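Local coordinates for molybdopterin-guanine dinucleotide biosynthesis protein B (MobB) (Archaeoglobus fulgidus, PDB 2F1R), which probably binds GTP and takes part in making the molybdopterin-guanine dinucleotide cofactor, at residues 30-35 with 95-100. Residues are numbered along the deposited sequence; the frame is centred on the assembly and turned at random.
Sequences GLRVAV and DYDLVI
V33, A34 and V35 pair with L98, V99 and I100 as neighbouring parallel strands in the central sheet of a P-loop NTPase-type fold. A34 gives the regular backbone bonds: its N donates to L98 O (3.1 Å), and its O accepts I100 N (2.8 Å). Ahead of the strands, R32 O receives D97 N at 3.0 Å and a weak bond from L98 N. R32 N in turn donates to D97 OD2, meeting the anti side of the carboxylate in a nearly straight bond (166°).

The Y96 ring is sandwiched. A34 CB sits over the centre of one face, a CH-pi contact. The R32 guanidinium lies flat on the opposite face, its plane turned 23° from the ring, as a cation-pi stack. Y96 OH is hydrogen-bonded to D62 OD2 of the second subunit, whose strand extends the sheet beyond A34 and V35. Replacing Y96 by alanine is likely to strip the guanidinium and A34 CB of their shared ring and that D62 of the second subunit of its hydroxyl partner.

V33 CG1 touches L98 CD2 and I100 CD1, and helix 12-28 covers V33 and I100.

R32 bends at chi3 (67°), and its NH2 forms a salt bridge with D95 OD2 at 3.3 Å, whose hydrogen bond is weak.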
loop_
_atom_site.group_PDB
_atom_site.type_symbol
_atom_site.label_atom_id
_atom_site.label_comp_id
_atom_site.label_asym_id
_atom_site.label_seq_id
_atom_site.Cartn_x
_atom_site.Cartn_y
_atom_site.Cartn_z
ATOM N N GLY A 30 -20.656 -0.872 -9.643
ATOM C CA GLY A 30 -19.982 0.219 -8.953
ATOM C C GLY A 30 -19.717 -0.103 -7.481
ATOM O O GLY A 30 -19.751 0.792 -6.628
ATOM N N LEU A 31 -19.496 -1.369 -7.158
ATOM C CA LEU A 31 -18.878 -1.624 -5.861
ATOM C C LEU A 31 -17.373 -1.397 -5.849
ATOM O O LEU A 31 -16.719 -1.795 -6.817
ATOM C CB LEU A 31 -19.282 -2.982 -5.312
ATOM C CG LEU A 31 -20.386 -2.922 -4.250
ATOM C CD1 LEU A 31 -20.648 -1.476 -3.836
ATOM C CD2 LEU A 31 -21.663 -3.566 -4.756
ATOM N N ARG A 32 -16.904 -0.679 -4.862
ATOM C CA ARG A 32 -15.475 -0.572 -4.519
ATOM C C ARG A 32 -15.055 -1.813 -3.731
ATOM O O ARG A 32 -15.549 -2.012 -2.637
ATOM C CB ARG A 32 -15.218 0.660 -3.579
ATOM C CG ARG A 32 -15.132 2.048 -4.225
ATOM C CD ARG A 32 -14.885 3.186 -3.123
ATOM N NE ARG A 32 -13.558 3.172 -2.414
ATOM C CZ ARG A 32 -12.372 3.197 -3.009
ATOM N NH1 ARG A 32 -12.266 3.174 -4.326
ATOM N NH2 ARG A 32 -11.286 3.249 -2.276
ATOM N N VAL A 33 -14.135 -2.631 -4.273
ATOM C CA VAL A 33 -13.715 -3.867 -3.606
ATOM C C VAL A 33 -12.211 -3.923 -3.235
ATOM O O VAL A 33 -11.334 -3.519 -4.004
ATOM C CB VAL A 33 -14.145 -5.125 -4.399
ATOM C CG1 VAL A 33 -13.913 -6.391 -3.558
ATOM C CG2 VAL A 33 -15.631 -5.054 -4.895
ATOM N N ALA A 34 -11.905 -4.441 -2.061
ATOM C CA ALA A 34 -10.494 -4.738 -1.745
ATOM C C ALA A 34 -10.357 -6.209 -1.344
ATOM O O ALA A 34 -11.277 -6.764 -0.752
ATOM C CB ALA A 34 -9.975 -3.846 -0.660
ATOM N N VAL A 35 -9.252 -6.830 -1.741
ATOM C CA VAL A 35 -8.876 -8.215 -1.366
ATOM C C VAL A 35 -7.659 -8.221 -0.430
ATOM O O VAL A 35 -6.625 -7.567 -0.733
ATOM C CB VAL A 35 -8.588 -9.057 -2.597
ATOM C CG1 VAL A 35 -8.030 -10.459 -2.229
ATOM C CG2 VAL A 35 -9.840 -9.159 -3.472
ATOM N N ASP A 95 -13.338 2.635 3.568
ATOM C CA ASP A 95 -14.240 3.200 2.565
ATOM C C ASP A 95 -14.594 2.245 1.442
ATOM O O ASP A 95 -15.147 2.642 0.442
ATOM C CB ASP A 95 -13.670 4.474 2.001
ATOM C CG ASP A 95 -12.311 4.257 1.354
ATOM O OD1 ASP A 95 -11.551 3.389 1.846
ATOM O OD2 ASP A 95 -12.001 4.987 0.412
ATOM N N TYR A 96 -14.270 0.962 1.608
ATOM C CA TYR A 96 -14.684 -0.011 0.632
ATOM C C TYR A 96 -16.094 -0.488 0.886
ATOM O O TYR A 96 -16.565 -0.510 2.009
ATOM C CB TYR A 96 -13.713 -1.188 0.653
ATOM C CG TYR A 96 -12.456 -0.754 -0.002
ATOM C CD1 TYR A 96 -12.288 -0.898 -1.359
ATOM C CD2 TYR A 96 -11.420 -0.152 0.747
ATOM C CE1 TYR A 96 -11.102 -0.488 -1.976
ATOM C CE2 TYR A 96 -10.230 0.259 0.141
ATOM C CZ TYR A 96 -10.072 0.103 -1.220
ATOM O OH TYR A 96 -8.858 0.519 -1.835
ATOM N N ASP A 97 -16.776 -0.878 -0.179
ATOM C CA ASP A 97 -18.102 -1.493 -0.009
ATOM C C ASP A 97 -18.069 -2.991 0.340
ATOM O O ASP A 97 -19.016 -3.521 0.895
ATOM C CB ASP A 97 -18.914 -1.275 -1.295
ATOM C CG ASP A 97 -19.146 0.205 -1.556
ATOM O OD1 ASP A 97 -19.586 0.904 -0.605
ATOM O OD2 ASP A 97 -18.814 0.649 -2.653
ATOM N N LEU A 98 -16.976 -3.650 -0.005
ATOM C CA LEU A 98 -16.790 -5.045 0.259
ATOM C C LEU A 98 -15.307 -5.294 0.437
ATOM O O LEU A 98 -14.501 -4.831 -0.376
ATOM C CB LEU A 98 -17.322 -5.897 -0.947
ATOM C CG LEU A 98 -17.033 -7.422 -0.894
ATOM C CD1 LEU A 98 -17.842 -8.041 0.228
ATOM C CD2 LEU A 98 -17.323 -8.118 -2.216
ATOM N N VAL A 99 -14.962 -6.072 1.464
ATOM C CA VAL A 99 -13.603 -6.572 1.636
ATOM C C VAL A 99 -13.664 -8.081 1.490
ATOM O O VAL A 99 -14.380 -8.751 2.222
ATOM C CB VAL A 99 -12.952 -6.156 3.024
ATOM C CG1 VAL A 99 -11.565 -6.798 3.215
ATOM C CG2 VAL A 99 -12.869 -4.621 3.140
ATOM N N ILE A 100 -12.916 -8.610 0.538
ATOM C CA ILE A 100 -12.716 -10.056 0.450
ATOM C C ILE A 100 -11.321 -10.464 0.977
ATOM O O ILE A 100 -10.303 -9.863 0.642
ATOM C CB ILE A 100 -12.877 -10.564 -0.988
ATOM C CG1 ILE A 100 -14.308 -10.259 -1.450
ATOM C CG2 ILE A 100 -12.557 -12.073 -1.079
ATOM C CD1 ILE A 100 -14.532 -10.403 -2.887
#